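Local coordinates for protein cellobiose 2-epimerase (Caldibacillus thermoamylovorans, PDB 5ZHB) that catalyses the reversible epimerisation at C2 of the reducing-end glucose of cellobiose, yielding the corresponding glucosyl-mannose disaccharide, at residues 54-59 against 73-78; 94-99 against 111-116; 120-125 against 194-199; 188-193 against 211-216. All blocks are in the same frame, centred on the assembly; numbering follows the deposited sequence.

Contact 1 (54-59 against 73-78); sequences RQLWAF and QQANHA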
# COMPACT_ATOMS: atom_id res chain seq x y z
N ARG A 54 1.13 8.30 -2.42
CA ARG A 54 0.84 7.84 -1.07
C ARG A 54 0.66 9.03 -0.13
O ARG A 54 -0.21 8.99 0.74
CB ARG A 54 1.92 6.87 -0.61
CG ARG A 54 1.76 5.51 -1.29
CD ARG A 54 2.97 4.67 -0.95
NE ARG A 54 2.74 3.32 -1.49
CZ ARG A 54 3.59 2.34 -1.27
NH1 ARG A 54 4.73 2.58 -0.62
NH2 ARG A 54 3.29 1.13 -1.68
N GLN A 55 1.50 10.05 -0.30
CA GLN A 55 1.36 11.29 0.45
C GLN A 55 -0.03 11.91 0.21
O GLN A 55 -0.70 12.29 1.17
CB GLN A 55 2.49 12.25 0.09
CG GLN A 55 3.85 11.79 0.53
CD GLN A 55 4.94 12.38 -0.35
OE1 GLN A 55 4.64 13.10 -1.31
NE2 GLN A 55 6.19 12.03 -0.06
N LEU A 56 -0.49 11.92 -1.04
CA LEU A 56 -1.79 12.48 -1.36
C LEU A 56 -2.89 11.65 -0.70
O LEU A 56 -3.86 12.19 -0.15
CB LEU A 56 -1.96 12.55 -2.87
CG LEU A 56 -3.37 12.86 -3.38
CD1 LEU A 56 -3.93 14.16 -2.81
CD2 LEU A 56 -3.32 12.93 -4.88
N TRP A 57 -2.76 10.33 -0.79
CA TRP A 57 -3.77 9.45 -0.21
C TRP A 57 -3.88 9.68 1.30
O TRP A 57 -4.99 9.84 1.82
CB TRP A 57 -3.51 7.97 -0.57
CG TRP A 57 -4.58 7.10 0.02
CD1 TRP A 57 -5.74 6.70 -0.59
CD2 TRP A 57 -4.69 6.71 1.40
NE1 TRP A 57 -6.53 6.03 0.31
CE2 TRP A 57 -5.92 6.03 1.54
CE3 TRP A 57 -3.87 6.85 2.51
CZ2 TRP A 57 -6.35 5.51 2.75
CZ3 TRP A 57 -4.27 6.30 3.72
CH2 TRP A 57 -5.51 5.67 3.83
N ALA A 58 -2.74 9.68 2.01
CA ALA A 58 -2.68 9.78 3.46
C ALA A 58 -3.29 11.10 3.95
O ALA A 58 -4.12 11.08 4.85
CB ALA A 58 -1.27 9.60 3.98
N PHE A 59 -2.92 12.22 3.34
CA PHE A 59 -3.49 13.50 3.76
C PHE A 59 -4.97 13.61 3.42
O PHE A 59 -5.72 14.19 4.22
CB PHE A 59 -2.70 14.65 3.16
CG PHE A 59 -1.40 14.89 3.89
CD1 PHE A 59 -1.40 15.14 5.26
CD2 PHE A 59 -0.18 14.78 3.24
CE1 PHE A 59 -0.21 15.35 5.93
CE2 PHE A 59 1.00 14.98 3.93
CZ PHE A 59 0.98 15.26 5.26
N GLN A 73 -4.94 21.03 3.30
CA GLN A 73 -3.90 21.87 2.72
C GLN A 73 -2.70 21.01 2.30
O GLN A 73 -2.10 21.25 1.27
CB GLN A 73 -3.50 22.99 3.68
CG GLN A 73 -4.59 24.05 3.86
CD GLN A 73 -4.23 25.15 4.84
OE1 GLN A 73 -5.09 25.90 5.30
NE2 GLN A 73 -2.95 25.24 5.19
N GLN A 74 -2.35 20.01 3.11
CA GLN A 74 -1.28 19.10 2.73
C GLN A 74 -1.69 18.31 1.49
O GLN A 74 -0.90 18.16 0.56
CB GLN A 74 -0.92 18.19 3.90
CG GLN A 74 -0.46 18.94 5.15
CD GLN A 74 0.82 19.69 4.88
OE1 GLN A 74 1.77 19.16 4.30
NE2 GLN A 74 0.85 20.95 5.29
N ALA A 75 -2.93 17.80 1.49
CA ALA A 75 -3.44 17.04 0.36
C ALA A 75 -3.39 17.85 -0.94
O ALA A 75 -2.99 17.35 -1.99
CB ALA A 75 -4.84 16.55 0.61
N ASN A 76 -3.85 19.12 -0.87
CA ASN A 76 -3.77 19.99 -2.04
C ASN A 76 -2.35 20.10 -2.58
O ASN A 76 -2.18 20.07 -3.80
CB ASN A 76 -4.25 21.40 -1.75
CG ASN A 76 -5.71 21.40 -1.34
OD1 ASN A 76 -6.51 20.58 -1.83
ND2 ASN A 76 -6.05 22.30 -0.44
N HIS A 77 -1.37 20.30 -1.70
CA HIS A 77 0.02 20.45 -2.09
C HIS A 77 0.52 19.19 -2.81
O HIS A 77 1.27 19.24 -3.79
CB HIS A 77 0.85 20.75 -0.84
CG HIS A 77 2.26 21.07 -1.13
ND1 HIS A 77 2.61 22.29 -1.66
CD2 HIS A 77 3.41 20.37 -1.01
CE1 HIS A 77 3.92 22.34 -1.82
NE2 HIS A 77 4.43 21.18 -1.45
N ALA A 78 0.08 18.03 -2.32
CA ALA A 78 0.46 16.76 -2.93
C ALA A 78 -0.19 16.60 -4.30
O ALA A 78 0.46 16.17 -5.25
CB ALA A 78 0.12 15.61 -2.00
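Gln74, lying across Phe59, has its amide oxygen OE1 held by the hydroxyl of Tyr31, a hydrogen bond made outside the helix pair that ties the polar end of the side chain to a neighbouring loop. What the residue gives to Phe59 is its aliphatic stem. Gln74 CB stands 3.3 Å from the centroid of the Phe59 ring, only 10° off the ring normal, a CH-pi contact centred on one face. With CG anti to the carbonyl carbon (chi1 -60°), the next carbon, Gln74 CG, comes to 3.7 Å from Phe59 CE1; a bend at the second torsion then sets the amide, whose plane stands steeply inclined to the ring.

Small residues bring the two backbones together. Phe59 CB is 3.8 Å from Ala75 CB, and one turn away Leu56 CB is likewise 3.8 Å from Ala78 CB, while Leu56 CD1 rests 3.4 Å from Ala75 O. The segment axes, nearly antiparallel at 157°, close to 8.2 Å. They belong to helices 49-66 and 69-86, a helical hairpin of the (alpha/alpha)6 barrel, with Leu56 also packing on Ala120 and Tyr124 of helix 111-128.

The packing across this pair is therefore by van der Waals and CH-pi contact: the small Ala75 and Ala78 let the backbones come close, and the Phe59 face takes up the stem of Gln74, whose amide finds its polar partner elsewhere.

Contact 2 (94-99 against 111-116); sequences LYWMVD and VYAQAF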
# COMPACT_ATOMS: atom_id res chain seq x y z
N LEU A 94 1.88 8.17 -14.85
CA LEU A 94 2.76 8.70 -13.81
C LEU A 94 4.16 8.16 -14.03
O LEU A 94 4.32 6.97 -14.22
CB LEU A 94 2.28 8.31 -12.42
CG LEU A 94 0.82 8.62 -12.07
CD1 LEU A 94 0.55 8.19 -10.63
CD2 LEU A 94 0.51 10.09 -12.25
N TYR A 95 5.14 9.08 -14.01
CA TYR A 95 6.54 8.72 -13.94
C TYR A 95 6.85 7.91 -12.69
O TYR A 95 6.24 8.12 -11.65
CB TYR A 95 7.32 10.05 -13.92
CG TYR A 95 7.33 10.80 -15.24
CD1 TYR A 95 7.58 10.15 -16.45
CD2 TYR A 95 7.10 12.17 -15.27
CE1 TYR A 95 7.62 10.86 -17.65
CE2 TYR A 95 7.14 12.88 -16.46
CZ TYR A 95 7.43 12.23 -17.65
OH TYR A 95 7.42 12.94 -18.81
N TRP A 96 7.88 7.07 -12.77
CA TRP A 96 8.38 6.33 -11.63
C TRP A 96 9.11 7.21 -10.62
O TRP A 96 8.94 7.07 -9.40
CB TRP A 96 9.29 5.22 -12.12
CG TRP A 96 9.69 4.20 -11.09
CD1 TRP A 96 10.94 3.99 -10.57
CD2 TRP A 96 8.84 3.18 -10.52
NE1 TRP A 96 10.91 2.92 -9.72
CE2 TRP A 96 9.64 2.40 -9.67
CE3 TRP A 96 7.48 2.87 -10.64
CZ2 TRP A 96 9.13 1.32 -8.95
CZ3 TRP A 96 6.97 1.82 -9.90
CH2 TRP A 96 7.79 1.04 -9.09
N MET A 97 9.96 8.12 -11.13
CA MET A 97 10.66 9.09 -10.30
C MET A 97 10.75 10.42 -11.04
O MET A 97 10.81 10.47 -12.28
CB MET A 97 12.10 8.67 -9.98
CG MET A 97 12.28 7.44 -9.09
SD MET A 97 12.00 7.71 -7.32
CE MET A 97 13.05 9.12 -6.96
N VAL A 98 10.78 11.50 -10.26
CA VAL A 98 11.19 12.81 -10.72
C VAL A 98 12.29 13.33 -9.79
O VAL A 98 12.48 12.82 -8.70
CB VAL A 98 10.01 13.79 -10.83
CG1 VAL A 98 9.00 13.34 -11.88
CG2 VAL A 98 9.32 14.03 -9.49
N ASP A 99 13.05 14.34 -10.25
CA ASP A 99 14.09 14.94 -9.44
C ASP A 99 13.42 15.93 -8.51
O ASP A 99 12.21 16.13 -8.59
CB ASP A 99 15.20 15.53 -10.32
CG ASP A 99 14.79 16.74 -11.15
OD1 ASP A 99 13.71 17.30 -10.91
OD2 ASP A 99 15.56 17.09 -12.07
N VAL A 111 2.54 -0.28 -14.13
CA VAL A 111 1.14 -0.46 -13.77
C VAL A 111 0.93 -0.22 -12.27
O VAL A 111 -0.05 0.38 -11.87
CB VAL A 111 0.66 -1.86 -14.22
CG1 VAL A 111 -0.72 -2.19 -13.67
CG2 VAL A 111 0.64 -2.02 -15.74
N TYR A 112 1.89 -0.64 -11.44
CA TYR A 112 1.82 -0.48 -9.99
C TYR A 112 1.70 0.99 -9.64
O TYR A 112 0.90 1.37 -8.79
CB TYR A 112 3.08 -1.09 -9.38
CG TYR A 112 3.27 -1.02 -7.87
CD1 TYR A 112 2.23 -1.29 -6.99
CD2 TYR A 112 4.52 -0.79 -7.35
CE1 TYR A 112 2.44 -1.27 -5.62
CE2 TYR A 112 4.75 -0.77 -5.99
CZ TYR A 112 3.70 -1.00 -5.12
OH TYR A 112 3.94 -0.99 -3.78
N ALA A 113 2.49 1.83 -10.32
CA ALA A 113 2.43 3.25 -10.06
C ALA A 113 1.09 3.83 -10.53
O ALA A 113 0.54 4.69 -9.84
CB ALA A 113 3.66 3.93 -10.66
N GLN A 114 0.57 3.38 -11.68
CA GLN A 114 -0.68 3.91 -12.20
C GLN A 114 -1.82 3.57 -11.24
O GLN A 114 -2.68 4.39 -10.98
CB GLN A 114 -1.00 3.43 -13.62
CG GLN A 114 0.16 3.50 -14.61
CD GLN A 114 0.97 4.79 -14.56
OE1 GLN A 114 0.42 5.89 -14.61
NE2 GLN A 114 2.27 4.66 -14.44
N ALA A 115 -1.78 2.36 -10.68
CA ALA A 115 -2.76 1.94 -9.67
C ALA A 115 -2.76 2.89 -8.46
O ALA A 115 -3.82 3.39 -8.05
CB ALA A 115 -2.51 0.50 -9.25
N PHE A 116 -1.58 3.12 -7.88
CA PHE A 116 -1.45 4.05 -6.78
C PHE A 116 -2.01 5.43 -7.15
O PHE A 116 -2.58 6.08 -6.30
CB PHE A 116 -0.02 4.08 -6.21
CG PHE A 116 0.03 3.17 -4.99
CD1 PHE A 116 -0.60 3.54 -3.82
CD2 PHE A 116 0.61 1.91 -5.05
CE1 PHE A 116 -0.66 2.69 -2.72
CE2 PHE A 116 0.55 1.05 -3.95
CZ PHE A 116 -0.07 1.44 -2.79
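The hydrogen bonds come from one side chain: the carboxamide of Gln114 offers its C=O and N-H side by side to the N-H and C=O of Leu94. Leu94 N donates to Gln114 OE1 at 2.7 Å, nearly straight at 168° and directed onto a lone pair in the carbonyl plane. In return Gln114 NE2 gives a hydrogen to Leu94 O at 3.1 Å, and that oxygen lies almost exactly in the amide plane. Two bonds in one plane fix the rotation of the carboxamide. The bend of the glutamine chain at its second torsion (chi2 -44°) brings the amide back to Leu94, and NE2 also donates to His110 O.

Van der Waals contacts flank this pair. The Leu94 side chain runs past Gln114 in the opposite direction, and its CD1 makes a methyl-carbonyl contact, 3.6 Å from Ala113 O. On the indole, CE3 and CZ3 of Trp96 approach the Ala113 methyl obliquely, with CE3 4.0 Å from Ala113 CB. Trp96 CH2 then meets Tyr112 CD2 at 4.1 Å, each atom near the plane of the other ring, so the two aromatic groups touch by their edges. Arg108 adds a cation-pi contact to the same indole.

Trp96 and Met97 both face Asp106 in a classic beta bulge, and strand 97-98 pairs antiparallel with strand 47-48. The contact thus sets the chain entering this small sheet against the first turns of helix 111-128, with Cys53 and Ile50 of helix 49-66 packed beside Leu94 and Trp96.

Contact 3 (120-125 against 194-199); sequences ALTEYY and TNLYRV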
# COMPACT_ATOMS: atom_id res chain seq x y z
N ALA A 120 -4.99 7.26 -5.00
CA ALA A 120 -4.81 8.56 -4.35
C ALA A 120 -5.75 9.64 -4.90
O ALA A 120 -6.30 10.45 -4.13
CB ALA A 120 -3.39 8.97 -4.46
N LEU A 121 -5.94 9.63 -6.22
CA LEU A 121 -6.78 10.62 -6.90
C LEU A 121 -8.24 10.43 -6.51
O LEU A 121 -8.94 11.42 -6.30
CB LEU A 121 -6.58 10.52 -8.41
CG LEU A 121 -5.26 11.08 -8.96
CD1 LEU A 121 -5.03 10.56 -10.34
CD2 LEU A 121 -5.24 12.59 -8.95
N THR A 122 -8.69 9.17 -6.38
CA THR A 122 -10.05 8.90 -5.95
C THR A 122 -10.24 9.34 -4.50
O THR A 122 -11.25 9.96 -4.19
CB THR A 122 -10.45 7.45 -6.22
OG1 THR A 122 -9.58 6.52 -5.57
CG2 THR A 122 -10.45 7.15 -7.71
N GLU A 123 -9.24 9.12 -3.63
CA GLU A 123 -9.36 9.54 -2.25
C GLU A 123 -9.45 11.07 -2.16
O GLU A 123 -10.25 11.63 -1.39
CB GLU A 123 -8.18 9.04 -1.42
CG GLU A 123 -8.38 9.16 0.09
CD GLU A 123 -9.47 8.26 0.65
OE1 GLU A 123 -9.97 7.32 -0.01
OE2 GLU A 123 -9.85 8.55 1.80
N TYR A 124 -8.66 11.77 -2.97
CA TYR A 124 -8.69 13.22 -2.98
C TYR A 124 -10.06 13.67 -3.48
O TYR A 124 -10.65 14.62 -2.96
CB TYR A 124 -7.53 13.72 -3.85
CG TYR A 124 -7.42 15.24 -3.90
CD1 TYR A 124 -6.98 15.95 -2.81
CD2 TYR A 124 -7.65 15.93 -5.09
CE1 TYR A 124 -6.82 17.33 -2.87
CE2 TYR A 124 -7.51 17.31 -5.15
CZ TYR A 124 -7.11 18.00 -4.04
OH TYR A 124 -6.93 19.37 -4.07
N TYR A 125 -10.60 12.94 -4.46
CA TYR A 125 -11.91 13.28 -4.98
C TYR A 125 -12.96 13.13 -3.87
O TYR A 125 -13.85 13.95 -3.75
CB TYR A 125 -12.22 12.43 -6.21
CG TYR A 125 -13.58 12.76 -6.81
CD1 TYR A 125 -13.75 13.87 -7.64
CD2 TYR A 125 -14.69 11.99 -6.50
CE1 TYR A 125 -14.99 14.16 -8.19
CE2 TYR A 125 -15.94 12.29 -7.02
CZ TYR A 125 -16.08 13.37 -7.88
OH TYR A 125 -17.32 13.60 -8.39
N THR A 194 -11.13 -0.66 -5.96
CA THR A 194 -12.08 -0.56 -4.86
C THR A 194 -12.44 0.89 -4.57
O THR A 194 -13.62 1.24 -4.43
CB THR A 194 -11.54 -1.24 -3.61
OG1 THR A 194 -11.35 -2.59 -4.02
CG2 THR A 194 -12.51 -1.22 -2.44
N ASN A 195 -11.41 1.75 -4.50
CA ASN A 195 -11.60 3.16 -4.15
C ASN A 195 -12.29 3.91 -5.28
O ASN A 195 -13.09 4.84 -5.03
CB ASN A 195 -10.28 3.78 -3.69
CG ASN A 195 -10.44 4.73 -2.54
OD1 ASN A 195 -11.16 4.43 -1.56
ND2 ASN A 195 -9.80 5.89 -2.61
N LEU A 196 -12.00 3.51 -6.52
CA LEU A 196 -12.59 4.13 -7.70
C LEU A 196 -14.09 3.85 -7.69
O LEU A 196 -14.91 4.74 -7.92
CB LEU A 196 -11.91 3.65 -8.97
CG LEU A 196 -12.42 4.24 -10.30
CD1 LEU A 196 -12.40 5.77 -10.34
CD2 LEU A 196 -11.63 3.70 -11.46
N TYR A 197 -14.46 2.60 -7.36
CA TYR A 197 -15.86 2.19 -7.39
C TYR A 197 -16.65 2.92 -6.30
O TYR A 197 -17.83 3.21 -6.48
CB TYR A 197 -15.95 0.67 -7.28
CG TYR A 197 -17.36 0.17 -7.53
CD1 TYR A 197 -17.82 -0.05 -8.82
CD2 TYR A 197 -18.25 0.03 -6.47
CE1 TYR A 197 -19.12 -0.45 -9.05
CE2 TYR A 197 -19.55 -0.41 -6.69
CZ TYR A 197 -19.98 -0.64 -7.98
OH TYR A 197 -21.26 -1.05 -8.17
N ARG A 198 -16.00 3.26 -5.17
CA ARG A 198 -16.63 4.08 -4.15
C ARG A 198 -17.09 5.42 -4.74
O ARG A 198 -18.01 6.02 -4.24
CB ARG A 198 -15.71 4.39 -2.96
CG ARG A 198 -15.36 3.18 -2.09
CD ARG A 198 -14.50 3.62 -0.92
NE ARG A 198 -14.32 2.58 0.10
CZ ARG A 198 -13.29 1.75 0.23
NH1 ARG A 198 -12.15 1.92 -0.46
NH2 ARG A 198 -13.42 0.73 1.05
N VAL A 199 -16.40 5.91 -5.76
CA VAL A 199 -16.61 7.27 -6.21
C VAL A 199 -17.29 7.32 -7.59
O VAL A 199 -17.74 8.37 -8.01
CB VAL A 199 -15.17 7.81 -6.14
CG1 VAL A 199 -14.64 8.45 -7.41
CG2 VAL A 199 -14.97 8.64 -4.89
O HOH W 1 -9.37 4.69 0.53
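Two neighbouring inner helices of an (alpha/alpha)6 barrel, 111-128 and 183-199, meet here through Asn195, whose amide nitrogen reaches both Thr122 and Glu123 and has a further partner in Tyr119 O of the same helix. Asn195 ND2 donates to Glu123 OE1 at 3.0 Å, close to straight (160°), and addresses the anti lone pair of the carboxylate. The carboxylate and amide planes are nearly coplanar. The bond from Asn195 ND2 to Thr122 OG1 is equally long at 3.0 Å but more bent, with the hydroxyl oxygen tilted out of the amide plane. Thr122 OG1 is also hydrogen-bonded to the carbonyl oxygen of Val118, its strongest partner.

The amide oxygen has two partners as well. Asn195 OD1 accepts from Arg198 NH1 at 2.9 Å and from a water at 2.8 Å, and the same water donates to Glu123 OE1, closing a small polar ring between the helices. A bend at chi2 (67°) turns the Glu123 carboxylate back toward this cluster; its OE2 forms a salt bridge with Arg64, while OE1 has a second cationic partner in Arg126. These positive neighbours would probably favour the ionised carboxylate.

Apolar groups fill in alongside: Thr122 CG2 lies 3.6 Å from Leu196 CD1, and Tyr125 CD2 sits 3.7 Å from Val199 CG1. With N-to-C directions only 31° apart, the segments show the near-parallel packing of successive inner helices that typifies this barrel.

Contact 4 (188-193 against 211-216); sequences HVLEAY and NLIDLF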
# COMPACT_ATOMS: atom_id res chain seq x y z
N HIS A 188 -2.56 -4.09 -5.60
CA HIS A 188 -2.72 -2.63 -5.61
C HIS A 188 -3.65 -2.18 -6.73
O HIS A 188 -4.30 -1.14 -6.59
CB HIS A 188 -1.36 -1.92 -5.46
CG HIS A 188 -0.77 -2.26 -4.14
ND1 HIS A 188 -1.29 -1.77 -2.96
CD2 HIS A 188 0.15 -3.15 -3.78
CE1 HIS A 188 -0.62 -2.30 -1.95
NE2 HIS A 188 0.24 -3.14 -2.41
N VAL A 189 -3.77 -2.95 -7.82
CA VAL A 189 -4.83 -2.65 -8.77
C VAL A 189 -6.18 -2.84 -8.08
O VAL A 189 -7.06 -1.99 -8.19
CB VAL A 189 -4.71 -3.46 -10.07
CG1 VAL A 189 -5.94 -3.27 -10.97
CG2 VAL A 189 -3.44 -3.08 -10.81
N LEU A 190 -6.36 -3.97 -7.38
CA LEU A 190 -7.62 -4.21 -6.66
C LEU A 190 -7.91 -3.11 -5.64
O LEU A 190 -9.02 -2.58 -5.56
CB LEU A 190 -7.55 -5.60 -6.04
CG LEU A 190 -8.75 -6.01 -5.19
CD1 LEU A 190 -10.05 -6.05 -5.98
CD2 LEU A 190 -8.45 -7.38 -4.65
N GLU A 191 -6.90 -2.72 -4.87
CA GLU A 191 -7.03 -1.68 -3.86
C GLU A 191 -7.51 -0.39 -4.53
O GLU A 191 -8.42 0.26 -4.04
CB GLU A 191 -5.65 -1.52 -3.22
CG GLU A 191 -5.47 -0.32 -2.30
CD GLU A 191 -4.01 -0.18 -1.88
OE1 GLU A 191 -3.15 -0.11 -2.79
OE2 GLU A 191 -3.73 -0.22 -0.69
N ALA A 192 -6.84 0.01 -5.61
CA ALA A 192 -7.17 1.24 -6.31
C ALA A 192 -8.60 1.21 -6.87
O ALA A 192 -9.38 2.16 -6.73
CB ALA A 192 -6.16 1.38 -7.42
N TYR A 193 -8.93 0.10 -7.51
CA TYR A 193 -10.22 -0.03 -8.15
C TYR A 193 -11.35 -0.06 -7.13
O TYR A 193 -12.43 0.44 -7.44
CB TYR A 193 -10.29 -1.30 -8.99
CG TYR A 193 -9.58 -1.24 -10.34
CD1 TYR A 193 -8.73 -0.19 -10.67
CD2 TYR A 193 -9.77 -2.25 -11.27
CE1 TYR A 193 -8.11 -0.14 -11.91
CE2 TYR A 193 -9.16 -2.21 -12.52
CZ TYR A 193 -8.34 -1.14 -12.84
OH TYR A 193 -7.71 -1.13 -14.06
N ASN A 211 -13.30 -9.88 -11.32
CA ASN A 211 -12.22 -10.60 -11.97
C ASN A 211 -10.97 -10.68 -11.08
O ASN A 211 -10.41 -11.76 -10.92
CB ASN A 211 -11.98 -10.05 -13.37
CG ASN A 211 -10.90 -10.80 -14.11
OD1 ASN A 211 -10.99 -12.01 -14.30
ND2 ASN A 211 -9.84 -10.10 -14.50
N LEU A 212 -10.51 -9.55 -10.53
CA LEU A 212 -9.34 -9.55 -9.63
C LEU A 212 -9.54 -10.47 -8.42
O LEU A 212 -8.62 -11.21 -8.01
CB LEU A 212 -9.05 -8.10 -9.23
CG LEU A 212 -8.26 -7.31 -10.29
CD1 LEU A 212 -8.47 -5.84 -10.22
CD2 LEU A 212 -6.77 -7.58 -10.16
N ILE A 213 -10.73 -10.44 -7.86
CA ILE A 213 -11.01 -11.26 -6.69
C ILE A 213 -10.88 -12.73 -7.04
O ILE A 213 -10.25 -13.52 -6.33
CB ILE A 213 -12.37 -10.91 -6.07
CG1 ILE A 213 -12.33 -9.54 -5.46
CG2 ILE A 213 -12.78 -11.98 -5.03
CD1 ILE A 213 -13.69 -8.89 -5.30
N ASP A 214 -11.40 -13.10 -8.21
CA ASP A 214 -11.36 -14.48 -8.66
C ASP A 214 -9.94 -14.93 -8.98
O ASP A 214 -9.54 -16.04 -8.61
CB ASP A 214 -12.39 -14.69 -9.76
CG ASP A 214 -12.77 -16.15 -9.91
OD1 ASP A 214 -13.32 -16.71 -8.93
OD2 ASP A 214 -12.36 -16.74 -10.92
N LEU A 215 -9.14 -14.03 -9.59
CA LEU A 215 -7.73 -14.30 -9.78
C LEU A 215 -7.04 -14.55 -8.44
O LEU A 215 -6.21 -15.45 -8.31
CB LEU A 215 -7.06 -13.16 -10.55
CG LEU A 215 -7.38 -13.00 -12.04
CD1 LEU A 215 -6.86 -11.68 -12.55
CD2 LEU A 215 -6.76 -14.12 -12.81
N PHE A 216 -7.33 -13.71 -7.44
CA PHE A 216 -6.76 -13.96 -6.12
C PHE A 216 -7.17 -15.34 -5.61
O PHE A 216 -6.31 -16.11 -5.17
CB PHE A 216 -7.13 -12.89 -5.09
CG PHE A 216 -6.06 -11.80 -5.04
CD1 PHE A 216 -4.89 -12.00 -4.31
CD2 PHE A 216 -6.19 -10.67 -5.82
CE1 PHE A 216 -3.90 -11.03 -4.31
CE2 PHE A 216 -5.19 -9.70 -5.82
CZ PHE A 216 -4.05 -9.89 -5.08
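A single methyl of Leu212 is shared by two side chains of the facing helix: its CD1 is 3.7 Å from Val189 CG1 and 4.0 Å from Tyr193 CD2. The helices, 183-199 and 203-220, form one inner-outer hairpin of the (alpha/alpha)6 barrel and run roughly antiparallel, at 148°. Their segment axes come to 10.3 Å, farther apart than in the alanine-lined pair 54-59 and 73-78, and branched side chains rather than backbones do the joining.

Leu190 lies between the helices with its two methyls turned to different partners. CD1 reaches Leu212 CB at 4.0 Å as the two leucines pass each other in opposite directions, and it also lies 4.2 Å from Ile213 CG1. Its other methyl, CD2, approaches the Phe216 ring obliquely, 4.2 Å from Phe216 CD2. Beyond this interface, Leu190 packs on Ile255 and Ala258 of helix 245-262, which links the hairpin to the next inner helix.

The hydroxyl of Tyr193 bonds to Glu145, while its ring stays in the apolar cluster around Leu212 and meets the ring of Tyr141 edge-to-face. Val189, for its part, also packs on Val111 and Ala115 of helix 111-128, so the cluster continues toward the preceding inner helix.

Within that cluster the Leu212 side chain crosses those of Val189 and Tyr193 at about a right angle. Val189 CG1 itself sits over the centre of one face of the Tyr193 ring, 3.6 Å above the plane.

How the contacts relate
From the N terminus, contact 1 closes a 13-residue helix-turn-helix loop joining helices 49-66 and 69-86. Contact 2 follows in series, closing the strand-bearing segment that leads into helix 111-128. That helix then continues into contact 3, which spans 68 intervening residues to reach helix 183-199. Contact 4 starts within this span and ends beyond it, so contacts 3 and 4 cross along the chain while sharing helix 183-199. Direct touches complete the network: Asn76 OD1 and Tyr124 OH probably share a hydrogen bond between contacts 1 and 3, and Phe116 packs on His188 between contacts 2 and 4. Together they join three successive inner helices, two outer ones and a small sheet.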